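PDB 3I9X: mutT/nudix family protein from Listeria innocua, which probably acts as a Nudix-family hydrolase, a group that typically cleaves nucleoside diphosphates linked to another moiety; this chain covers the Nudix-domain part of a longer protein. Local coordinates for residues I48-R53 with L153-A158; W69-G74 with D163-A168; E89-E92 with L96-I99. All blocks are in the same frame, centred on the assembly; numbering follows the deposited sequence.

Contact 1. Residues I48-R53 with L153-A158; sequences ILLIKR and LELPLA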
ATOM      1  N   ILE A  48       1.777   0.543 -22.604  1.00 36.89           N
ATOM      2  CA  ILE A  48       1.515   1.424 -21.479  1.00 35.79           C
ATOM      3  C   ILE A  48       1.355   2.892 -21.897  1.00 35.95           C
ATOM      4  O   ILE A  48       2.090   3.377 -22.776  1.00 34.40           O
ATOM      5  CB  ILE A  48       2.599   1.242 -20.400  1.00 35.63           C
ATOM      6  CG1 ILE A  48       2.324   2.135 -19.223  1.00 34.34           C
ATOM      7  CG2 ILE A  48       4.041   1.504 -20.960  1.00 37.34           C
ATOM      8  CD1 ILE A  48       3.177   1.859 -18.001  1.00 32.83           C
ATOM      9  N   LEU A  49       0.371   3.585 -21.298  1.00 34.39           N
ATOM     10  CA  LEU A  49       0.216   5.026 -21.464  1.00 34.98           C
ATOM     11  C   LEU A  49       1.108   5.825 -20.500  1.00 36.13           C
ATOM     12  O   LEU A  49       1.043   5.686 -19.271  1.00 36.43           O
ATOM     13  CB  LEU A  49      -1.217   5.487 -21.252  1.00 33.67           C
ATOM     14  CG  LEU A  49      -1.511   6.874 -21.823  1.00 36.98           C
ATOM     15  CD1 LEU A  49      -1.698   6.850 -23.361  1.00 37.96           C
ATOM     16  CD2 LEU A  49      -2.782   7.542 -21.180  1.00 39.03           C
ATOM     17  N   LEU A  50       1.902   6.726 -21.058  1.00 36.80           N
ATOM     18  CA  LEU A  50       2.777   7.563 -20.246  1.00 36.85           C
ATOM     19  C   LEU A  50       2.705   8.998 -20.702  1.00 37.30           C
ATOM     20  O   LEU A  50       2.362   9.269 -21.850  1.00 37.58           O
ATOM     21  CB  LEU A  50       4.194   7.072 -20.326  1.00 36.20           C
ATOM     22  CG  LEU A  50       4.511   5.688 -19.825  1.00 36.98           C
ATOM     23  CD1 LEU A  50       6.006   5.316 -20.249  1.00 33.52           C
ATOM     24  CD2 LEU A  50       4.302   5.579 -18.337  1.00 34.05           C
ATOM     25  N   ILE A  51       3.027   9.895 -19.767  1.00 37.15           N
ATOM     26  CA  ILE A  51       2.851  11.310 -19.940  1.00 37.73           C
ATOM     27  C   ILE A  51       4.193  12.032 -19.648  1.00 38.18           C
ATOM     28  O   ILE A  51       4.789  11.934 -18.556  1.00 36.99           O
ATOM     29  CB  ILE A  51       1.758  11.832 -19.008  1.00 36.80           C
ATOM     30  CG1 ILE A  51       0.426  11.059 -19.227  1.00 38.90           C
ATOM     31  CG2 ILE A  51       1.561  13.350 -19.186  1.00 36.50           C
ATOM     32  CD1 ILE A  51      -0.710  11.557 -18.343  1.00 38.45           C
ATOM     33  N   LYS A  52       4.683  12.764 -20.637  1.00 39.25           N
ATOM     34  CA  LYS A  52       6.001  13.429 -20.456  1.00 39.62           C
ATOM     35  C   LYS A  52       5.803  14.646 -19.579  1.00 38.58           C
ATOM     36  O   LYS A  52       4.917  15.447 -19.833  1.00 38.63           O
ATOM     37  CB  LYS A  52       6.558  13.818 -21.794  1.00 40.49           C
ATOM     38  CG  LYS A  52       7.984  14.380 -21.812  1.00 43.34           C
ATOM     39  CD  LYS A  52       8.273  14.899 -23.213  1.00 49.60           C
ATOM     40  CE  LYS A  52       9.490  14.243 -23.837  1.00 55.23           C
ATOM     41  NZ  LYS A  52       9.500  14.482 -25.309  1.00 57.26           N
ATOM     42  N   ARG A  53       6.595  14.765 -18.524  1.00 38.99           N
ATOM     43  CA  ARG A  53       6.550  15.982 -17.702  1.00 39.87           C
ATOM     44  C   ARG A  53       7.033  17.204 -18.491  1.00 40.33           C
ATOM     45  O   ARG A  53       8.012  17.133 -19.223  1.00 40.03           O
ATOM     46  CB  ARG A  53       7.376  15.827 -16.446  1.00 40.09           C
ATOM     47  CG  ARG A  53       6.752  14.816 -15.440  1.00 38.94           C
ATOM     48  CD  ARG A  53       7.594  14.712 -14.201  1.00 39.65           C
ATOM     49  NE  ARG A  53       7.725  15.996 -13.503  1.00 40.16           N
ATOM     50  CZ  ARG A  53       6.797  16.545 -12.720  1.00 41.90           C
ATOM     51  NH1 ARG A  53       5.641  15.936 -12.481  1.00 41.52           N
ATOM     52  NH2 ARG A  53       7.031  17.712 -12.163  1.00 43.29           N
ATOM     53  N   LEU A 153      10.223   0.740 -20.886  1.00 43.70           N
ATOM     54  CA  LEU A 153      11.277   0.490 -19.909  1.00 45.58           C
ATOM     55  C   LEU A 153      12.627   1.181 -20.226  1.00 46.75           C
ATOM     56  O   LEU A 153      13.495   1.246 -19.350  1.00 46.88           O
ATOM     57  CB  LEU A 153      11.532  -1.013 -19.732  1.00 45.87           C
ATOM     58  CG  LEU A 153      10.418  -1.826 -19.048  1.00 47.02           C
ATOM     59  CD1 LEU A 153      10.737  -3.336 -19.141  1.00 47.81           C
ATOM     60  CD2 LEU A 153      10.232  -1.393 -17.586  1.00 44.36           C
ATOM     61  N   GLU A 154      12.809   1.684 -21.447  1.00 47.62           N
ATOM     62  CA  GLU A 154      14.076   2.311 -21.816  1.00 49.15           C
ATOM     63  C   GLU A 154      13.992   3.812 -21.886  1.00 47.98           C
ATOM     64  O   GLU A 154      14.993   4.467 -22.135  1.00 49.09           O
ATOM     65  CB  GLU A 154      14.537   1.781 -23.176  1.00 50.86           C
ATOM     66  CG  GLU A 154      14.599   0.259 -23.222  1.00 55.97           C
ATOM     67  CD  GLU A 154      15.914  -0.221 -23.781  1.00 65.41           C
ATOM     68  OE1 GLU A 154      16.966   0.292 -23.294  1.00 71.71           O
ATOM     69  OE2 GLU A 154      15.899  -1.097 -24.689  1.00 69.25           O
ATOM     70  N   LEU A 155      12.785   4.353 -21.725  1.00 45.87           N
ATOM     71  CA  LEU A 155      12.584   5.776 -21.680  1.00 44.15           C
ATOM     72  C   LEU A 155      13.275   6.433 -20.464  1.00 42.94           C
ATOM     73  O   LEU A 155      13.538   5.779 -19.437  1.00 43.43           O
ATOM     74  CB  LEU A 155      11.062   6.107 -21.668  1.00 43.38           C
ATOM     75  CG  LEU A 155      10.232   5.830 -22.933  1.00 42.62           C
ATOM     76  CD1 LEU A 155       8.732   6.056 -22.613  1.00 37.37           C
ATOM     77  CD2 LEU A 155      10.665   6.709 -24.172  1.00 42.46           C
ATOM     78  N   PRO A 156      13.556   7.738 -20.575  1.00 41.92           N
ATOM     79  CA  PRO A 156      13.877   8.517 -19.398  1.00 41.66           C
ATOM     80  C   PRO A 156      12.622   8.741 -18.541  1.00 41.26           C
ATOM     81  O   PRO A 156      11.747   9.528 -18.928  1.00 40.78           O
ATOM     82  CB  PRO A 156      14.404   9.841 -19.966  1.00 41.57           C
ATOM     83  CG  PRO A 156      13.791   9.946 -21.346  1.00 42.64           C
ATOM     84  CD  PRO A 156      13.445   8.556 -21.803  1.00 41.71           C
ATOM     85  N   LEU A 157      12.556   8.035 -17.400  1.00 40.56           N
ATOM     86  CA  LEU A 157      11.352   7.947 -16.566  1.00 38.90           C
ATOM     87  C   LEU A 157      11.463   8.770 -15.282  1.00 38.07           C
ATOM     88  O   LEU A 157      12.473   8.710 -14.594  1.00 38.25           O
ATOM     89  CB  LEU A 157      11.069   6.476 -16.227  1.00 38.66           C
ATOM     90  CG  LEU A 157      10.495   5.586 -17.347  1.00 38.80           C
ATOM     91  CD1 LEU A 157      10.612   4.134 -17.006  1.00 37.87           C
ATOM     92  CD2 LEU A 157       9.037   5.914 -17.671  1.00 38.70           C
ATOM     93  N   ALA A 158      10.417   9.513 -14.949  1.00 36.72           N
ATOM     94  CA  ALA A 158      10.385  10.337 -13.750  1.00 37.77           C
ATOM     95  C   ALA A 158      10.377   9.505 -12.441  1.00 39.27           C
ATOM     96  O   ALA A 158       9.840   8.383 -12.400  1.00 38.29           O
ATOM     97  CB  ALA A 158       9.158  11.286 -13.800  1.00 38.01           C
TER

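Contact 2. Residues W69-G74 with D163-A168; sequences WAVPGG and DMLKKA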
ATOM      1  N   TRP A  69       9.303  10.967 -18.647  1.00 40.68           N
ATOM      2  CA  TRP A  69       8.006  10.273 -18.759  1.00 39.33           C
ATOM      3  C   TRP A  69       7.523   9.749 -17.404  1.00 37.85           C
ATOM      4  O   TRP A  69       8.292   9.202 -16.620  1.00 37.79           O
ATOM      5  CB  TRP A  69       8.147   9.130 -19.777  1.00 39.84           C
ATOM      6  CG  TRP A  69       8.370   9.608 -21.164  1.00 41.35           C
ATOM      7  CD1 TRP A  69       9.584   9.798 -21.795  1.00 44.66           C
ATOM      8  CD2 TRP A  69       7.367   9.964 -22.120  1.00 40.49           C
ATOM      9  NE1 TRP A  69       9.380  10.253 -23.078  1.00 44.30           N
ATOM     10  CE2 TRP A  69       8.042  10.388 -23.301  1.00 41.91           C
ATOM     11  CE3 TRP A  69       5.969  10.007 -22.088  1.00 39.57           C
ATOM     12  CZ2 TRP A  69       7.368  10.835 -24.433  1.00 40.67           C
ATOM     13  CZ3 TRP A  69       5.289  10.443 -23.229  1.00 39.59           C
ATOM     14  CH2 TRP A  69       6.002  10.834 -24.394  1.00 41.69           C
ATOM     15  N   ALA A  70       6.241   9.922 -17.125  1.00 36.77           N
ATOM     16  CA  ALA A  70       5.653   9.497 -15.872  1.00 35.91           C
ATOM     17  C   ALA A  70       4.345   8.755 -16.159  1.00 35.92           C
ATOM     18  O   ALA A  70       3.661   9.069 -17.142  1.00 35.01           O
ATOM     19  CB  ALA A  70       5.335  10.708 -14.984  1.00 35.50           C
ATOM     20  N   VAL A  71       3.986   7.829 -15.266  1.00 34.76           N
ATOM     21  CA  VAL A  71       2.651   7.241 -15.328  1.00 35.42           C
ATOM     22  C   VAL A  71       1.628   8.302 -14.983  1.00 34.73           C
ATOM     23  O   VAL A  71       1.911   9.219 -14.241  1.00 35.68           O
ATOM     24  CB  VAL A  71       2.496   5.987 -14.431  1.00 35.30           C
ATOM     25  CG1 VAL A  71       3.510   4.975 -14.868  1.00 33.93           C
ATOM     26  CG2 VAL A  71       2.600   6.322 -12.902  1.00 33.05           C
ATOM     27  N   PRO A  72       0.434   8.182 -15.519  1.00 34.41           N
ATOM     28  CA  PRO A  72      -0.645   9.001 -14.984  1.00 34.62           C
ATOM     29  C   PRO A  72      -0.865   8.802 -13.475  1.00 36.20           C
ATOM     30  O   PRO A  72      -0.624   7.709 -12.936  1.00 32.95           O
ATOM     31  CB  PRO A  72      -1.860   8.479 -15.723  1.00 35.19           C
ATOM     32  CG  PRO A  72      -1.260   7.743 -16.951  1.00 34.41           C
ATOM     33  CD  PRO A  72      -0.033   7.191 -16.479  1.00 34.57           C
ATOM     34  N   GLY A  73      -1.305   9.878 -12.818  1.00 37.38           N
ATOM     35  CA  GLY A  73      -1.671   9.834 -11.408  1.00 38.81           C
ATOM     36  C   GLY A  73      -1.841  11.222 -10.841  1.00 39.88           C
ATOM     37  O   GLY A  73      -1.805  12.209 -11.569  1.00 39.95           O
ATOM     38  N   GLY A  74      -2.012  11.303  -9.531  1.00 42.20           N
ATOM     39  CA  GLY A  74      -2.178  12.594  -8.858  1.00 42.42           C
ATOM     40  C   GLY A  74      -2.157  12.434  -7.356  1.00 44.35           C
ATOM     41  O   GLY A  74      -2.112  11.289  -6.833  1.00 42.52           O
ATOM     42  N   ASP A 163      10.946   1.624 -11.575  1.00 44.57           N
ATOM     43  CA  ASP A 163      10.680   0.575 -10.594  1.00 45.20           C
ATOM     44  C   ASP A 163       9.213   0.176 -10.585  1.00 44.44           C
ATOM     45  O   ASP A 163       8.899  -1.023 -10.554  1.00 44.91           O
ATOM     46  CB  ASP A 163      11.103   1.019  -9.201  1.00 46.58           C
ATOM     47  CG  ASP A 163      12.601   1.110  -9.081  1.00 50.86           C
ATOM     48  OD1 ASP A 163      13.283   0.321  -9.796  1.00 61.50           O
ATOM     49  OD2 ASP A 163      13.108   1.961  -8.311  1.00 54.93           O
ATOM     50  N   MET A 164       8.325   1.168 -10.628  1.00 42.65           N
ATOM     51  CA  MET A 164       6.895   0.914 -10.749  1.00 41.22           C
ATOM     52  C   MET A 164       6.600   0.063 -12.014  1.00 40.81           C
ATOM     53  O   MET A 164       5.880  -0.924 -11.933  1.00 39.05           O
ATOM     54  CB  MET A 164       6.066   2.191 -10.798  1.00 40.45           C
ATOM     55  CG  MET A 164       5.810   2.982  -9.479  1.00 40.76           C
ATOM     56  SD  MET A 164       4.512   4.230  -9.738  1.00 31.29           S
ATOM     57  CE  MET A 164       3.915   3.486 -11.057  1.00 31.77           C
ATOM     58  N   LEU A 165       7.155   0.425 -13.168  1.00 40.71           N
ATOM     59  CA  LEU A 165       6.825  -0.290 -14.384  1.00 41.53           C
ATOM     60  C   LEU A 165       7.360  -1.706 -14.376  1.00 42.45           C
ATOM     61  O   LEU A 165       6.698  -2.585 -14.905  1.00 41.89           O
ATOM     62  CB  LEU A 165       7.297   0.374 -15.683  1.00 40.56           C
ATOM     63  CG  LEU A 165       6.948   1.798 -16.091  1.00 43.94           C
ATOM     64  CD1 LEU A 165       7.150   1.911 -17.620  1.00 44.85           C
ATOM     65  CD2 LEU A 165       5.597   2.302 -15.664  1.00 40.04           C
ATOM     66  N   LYS A 166       8.568  -1.918 -13.842  1.00 44.22           N
ATOM     67  CA  LYS A 166       9.147  -3.255 -13.759  1.00 45.82           C
ATOM     68  C   LYS A 166       8.343  -4.154 -12.832  1.00 45.58           C
ATOM     69  O   LYS A 166       8.092  -5.305 -13.184  1.00 46.69           O
ATOM     70  CB  LYS A 166      10.612  -3.211 -13.290  1.00 47.65           C
ATOM     71  CG  LYS A 166      11.578  -2.649 -14.318  1.00 50.94           C
ATOM     72  CD  LYS A 166      13.002  -2.533 -13.758  1.00 56.65           C
ATOM     73  CE  LYS A 166      14.048  -2.843 -14.828  1.00 61.82           C
ATOM     74  NZ  LYS A 166      15.463  -2.699 -14.304  1.00 65.13           N
ATOM     75  N   LYS A 167       7.913  -3.652 -11.666  1.00 44.99           N
ATOM     76  CA  LYS A 167       7.061  -4.466 -10.786  1.00 44.81           C
ATOM     77  C   LYS A 167       5.628  -4.709 -11.380  1.00 45.43           C
ATOM     78  O   LYS A 167       5.001  -5.756 -11.136  1.00 44.87           O
ATOM     79  CB  LYS A 167       6.992  -3.890  -9.377  1.00 44.51           C
ATOM     80  N   ALA A 168       5.124  -3.769 -12.174  1.00 44.89           N
ATOM     81  CA  ALA A 168       3.797  -3.951 -12.780  1.00 45.43           C
ATOM     82  C   ALA A 168       3.917  -4.961 -13.900  1.00 45.67           C
ATOM     83  O   ALA A 168       3.156  -5.893 -13.962  1.00 44.78           O
ATOM     84  CB  ALA A 168       3.216  -2.662 -13.284  1.00 43.67           C
TER

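Contact 3. Residues E89-E92 with L96-I99; sequences ELEE and LTDI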
ATOM      1  N   GLU A  89      -8.835   9.778 -11.456  1.00 61.65           N
ATOM      2  CA  GLU A  89      -7.752  10.094 -12.409  1.00 62.66           C
ATOM      3  C   GLU A  89      -7.856   9.240 -13.677  1.00 62.56           C
ATOM      4  O   GLU A  89      -7.509   9.700 -14.742  1.00 62.83           O
ATOM      5  CB  GLU A  89      -6.337  10.015 -11.790  1.00 62.83           C
ATOM      6  CG  GLU A  89      -5.986  11.190 -10.824  1.00 64.79           C
ATOM      7  CD  GLU A  89      -5.509  12.485 -11.530  1.00 68.36           C
ATOM      8  OE1 GLU A  89      -5.743  12.658 -12.759  1.00 71.38           O
ATOM      9  OE2 GLU A  89      -4.877  13.339 -10.853  1.00 70.17           O
ATOM     10  N   LEU A  90      -8.381   8.029 -13.575  1.00 62.92           N
ATOM     11  CA  LEU A  90      -8.649   7.244 -14.762  1.00 63.57           C
ATOM     12  C   LEU A  90      -9.628   8.003 -15.683  1.00 65.28           C
ATOM     13  O   LEU A  90      -9.341   8.196 -16.867  1.00 64.65           O
ATOM     14  CB  LEU A  90      -9.200   5.873 -14.389  1.00 62.85           C
ATOM     15  CG  LEU A  90      -9.514   4.912 -15.526  1.00 61.29           C
ATOM     16  CD1 LEU A  90      -8.325   4.830 -16.509  1.00 60.37           C
ATOM     17  CD2 LEU A  90      -9.858   3.564 -14.975  1.00 57.50           C
ATOM     18  N   GLU A  91     -10.756   8.458 -15.131  1.00 67.08           N
ATOM     19  CA  GLU A  91     -11.756   9.198 -15.920  1.00 68.82           C
ATOM     20  C   GLU A  91     -11.259  10.524 -16.499  1.00 69.43           C
ATOM     21  O   GLU A  91     -11.536  10.813 -17.661  1.00 70.18           O
ATOM     22  CB  GLU A  91     -13.067   9.428 -15.135  1.00 69.44           C
ATOM     23  CG  GLU A  91     -14.069  10.355 -15.885  1.00 71.91           C
ATOM     24  CD  GLU A  91     -15.526  10.028 -15.607  1.00 76.45           C
ATOM     25  OE1 GLU A  91     -15.842   9.677 -14.440  1.00 77.96           O
ATOM     26  OE2 GLU A  91     -16.355  10.134 -16.563  1.00 79.60           O
ATOM     27  N   GLU A  92     -10.542  11.325 -15.717  1.00 70.25           N
ATOM     28  CA  GLU A  92     -10.030  12.615 -16.211  1.00 71.46           C
ATOM     29  C   GLU A  92      -9.092  12.444 -17.396  1.00 71.85           C
ATOM     30  O   GLU A  92      -8.999  13.314 -18.257  1.00 72.25           O
ATOM     31  CB  GLU A  92      -9.272  13.386 -15.126  1.00 71.70           C
ATOM     32  CG  GLU A  92     -10.125  13.815 -13.933  1.00 74.21           C
ATOM     33  CD  GLU A  92      -9.476  14.923 -13.105  1.00 77.62           C
ATOM     34  OE1 GLU A  92     -10.156  15.445 -12.192  1.00 80.13           O
ATOM     35  OE2 GLU A  92      -8.299  15.280 -13.371  1.00 79.73           O
ATOM     36  N   LEU A  96     -12.839   6.535 -19.068  1.00 66.20           N
ATOM     37  CA  LEU A  96     -13.272   5.192 -18.674  1.00 65.55           C
ATOM     38  C   LEU A  96     -13.791   5.214 -17.232  1.00 64.66           C
ATOM     39  O   LEU A  96     -13.275   5.946 -16.397  1.00 63.75           O
ATOM     40  CB  LEU A  96     -12.133   4.176 -18.835  1.00 65.74           C
ATOM     41  CG  LEU A  96     -11.786   3.846 -20.292  1.00 66.20           C
ATOM     42  CD1 LEU A  96     -10.379   3.280 -20.381  1.00 65.51           C
ATOM     43  CD2 LEU A  96     -12.829   2.899 -20.900  1.00 65.70           C
ATOM     44  N   THR A  97     -14.776   4.360 -16.956  1.00 64.61           N
ATOM     45  CA  THR A  97     -15.644   4.493 -15.794  1.00 64.38           C
ATOM     46  C   THR A  97     -15.961   3.181 -15.056  1.00 63.81           C
ATOM     47  O   THR A  97     -16.210   3.168 -13.849  1.00 63.57           O
ATOM     48  CB  THR A  97     -16.972   5.177 -16.237  1.00 64.77           C
ATOM     49  OG1 THR A  97     -17.300   6.216 -15.302  1.00 66.00           O
ATOM     50  CG2 THR A  97     -18.142   4.173 -16.379  1.00 64.75           C
ATOM     51  N   ASP A  98     -15.965   2.061 -15.758  1.00 62.96           N
ATOM     52  CA  ASP A  98     -16.339   0.814 -15.104  1.00 61.96           C
ATOM     53  C   ASP A  98     -15.118  -0.097 -15.048  1.00 60.56           C
ATOM     54  O   ASP A  98     -15.234  -1.291 -15.357  1.00 60.57           O
ATOM     55  CB  ASP A  98     -17.498   0.149 -15.887  1.00 62.65           C
ATOM     56  N   ILE A  99     -13.954   0.472 -14.665  1.00 58.56           N
ATOM     57  CA  ILE A  99     -12.665  -0.242 -14.738  1.00 56.42           C
ATOM     58  C   ILE A  99     -12.103  -0.543 -13.357  1.00 53.70           C
ATOM     59  O   ILE A  99     -11.738   0.362 -12.616  1.00 52.32           O
ATOM     60  CB  ILE A  99     -11.593   0.539 -15.569  1.00 56.88           C
ATOM     61  CG1 ILE A  99     -12.106   0.826 -16.986  1.00 57.95           C
ATOM     62  CG2 ILE A  99     -10.306  -0.269 -15.672  1.00 55.36           C
ATOM     63  CD1 ILE A  99     -12.362  -0.463 -17.855  1.00 59.71           C
TER

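Contact 1. Residues I48-R53 with L153-A158
Arg53 NE is hydrogen-bonded to the backbone O of Met64, and this bond helps fix the side chain whose CD carbon rests against Ala158 CB at 3.8 Å. The contact belongs to the Nudix fold: residues 48-53 run off the end of strand 43-52 of the mixed sheet, while 153-158 form part of the irregular connection between helix 149-152 and helix 161-177. The facing parts diverge by 56° end to end, and the nearest CA atoms, those of Arg53 and Ala158, are still 7.9 Å apart; side chains therefore make the contact, over a modest 143 Å² of buried surface and without a hydrogen bond between the segments. The arginine chain turns about CG-CD (chi3 60°), which bends NE out of the line of CB, CG and CD and lets it reach Met64 O. The Arg53 side chain also touches Asn63, Glu65, Arg115 and Phe159.

The apolar part is centred on Leu50, which is buried. With CG beside the backbone N (chi1 -62°), its CD1 methyl reaches two leucines of the loop, Leu155 and Leu157, which come in differently. Leu155 points back at Leu50, so the two side chains meet tip to tip. Leu157 instead lies across Leu50 at about a right angle and also packs on Leu162 of the following helix. Trp69 of the neighbouring strand touches all three leucines. At the tips, Leu50 CD1 sits 3.7 Å from Leu155 CD1 and 4.0 Å from Leu157 CD2.

Contact 2. Residues W69-G74 with D163-A168
Val71 is the residue through which 69-74 meets the helix, touching Met164 and Leu165, and the course of the strand explains why. At the start of the segment Trp69 stays clear of the helix segment, its indole edge-to-face with Phe147. Ala70 directs its methyl away from the helix, and its backbone pairs with Ile51 of the adjacent strand in the Nudix sheet. Val71, at the interruption of strand 69-75, then presents both branches to helix 161-177, and its CA is 8.7 Å from that of Leu165.

Its chi1 of -59° places CG1 beside the backbone N and CG2 between N and the carbonyl carbon, which turns CG1 mainly to Leu165 and CG2 to Met164. CG1 slides past the oppositely directed Leu165, and Val71 CG1 approaches Leu165 CD2 to 3.5 Å, closer than usual for two carbons. Met164 CE lies 3.6 Å from Val71 CG2 and also comes within 4.1 Å of Val71 CG1. The position of this methyl is doubtful in detail, because the modelled SD-CE bond of Met164 is unusually short and chi3, at 20°, is nearly eclipsed. Beyond Val71 the backbone of Pro72 bonds with Met32, and that of Gly74 with Ser30, both on strand 27-40; Gly74 matches the first glycine of the Nudix signature sequence.

All three touching residues are buried, and 110 Å² is covered in all. Ile33 touches Val71 and Leu165 alike, while Phe107 packs on Met164, near which a glycerol is bound. Val71 N bonds to His161 ND1 at the start of the same helix, and within the segment Ala168 N bonds to Met164 O at 3.0 Å. Residues 163-168 themselves thus meet the strand only through methyl groups.

Contact 3. Residues E89-E92 with L96-I99
Leu90 CD2 lies 3.5 Å from Ile99 CB, the tight point where helix 82-94 meets the loop that leads to strand 102-107. By its sequence this is the helix of the Nudix signature, which in relatives carries metal-binding glutamates. Leu90 extends with CG anti to the backbone N (chi1 -179°), which brings its branch across Ile99 at about a right angle. The same methyl, Leu90 CD2, is 3.9 Å from Ile99 CG2. Leu96 lies less closely, its CB 4.3 Å from Leu90 CG. Met32 and Leu34 of strand 27-40 also pack on Leu90, so its side chain is buried between sheet and loop.

The outer side is looser. Glu91 and Thr97 are exposed and lie side by side, pointing the same way, but Glu91 OE1 and Thr97 OG1 are 3.9 Å apart, too far for a hydrogen bond. Glu91 CA instead rests 3.6 Å from Leu96 O. The turn itself is tied by Thr94, whose OG1 is hydrogen-bonded to both Leu90 O and Leu96 N. The direct contact thus depends on apolar packing, while polar tethering of helix to loop comes from a residue between the two segments.

Overall arrangement
All three contacts lie in the Nudix domain, but at different depths: contact 2 is centred about 4 Å from the chain centre, contact 1 about 8 Å and contact 3 about 13 Å. Contacts 1 and 2, with centres about 8 Å apart, interlock. Their segments alternate in sequence, and strands 43-52 and 69-75 are sheet neighbours, joined by the probable bond of Ile51 N to Ala70 O at 2.8 Å. Contact 3 is local and falls within the sequence spans bridged by both others. Its centre is about 17 Å from contact 2 and about 20 Å from contact 1, yet Glu89 OE2 packs 3.3 Å from Gly73 O, without a hydrogen bond, placing the Nudix helix against the preceding strand.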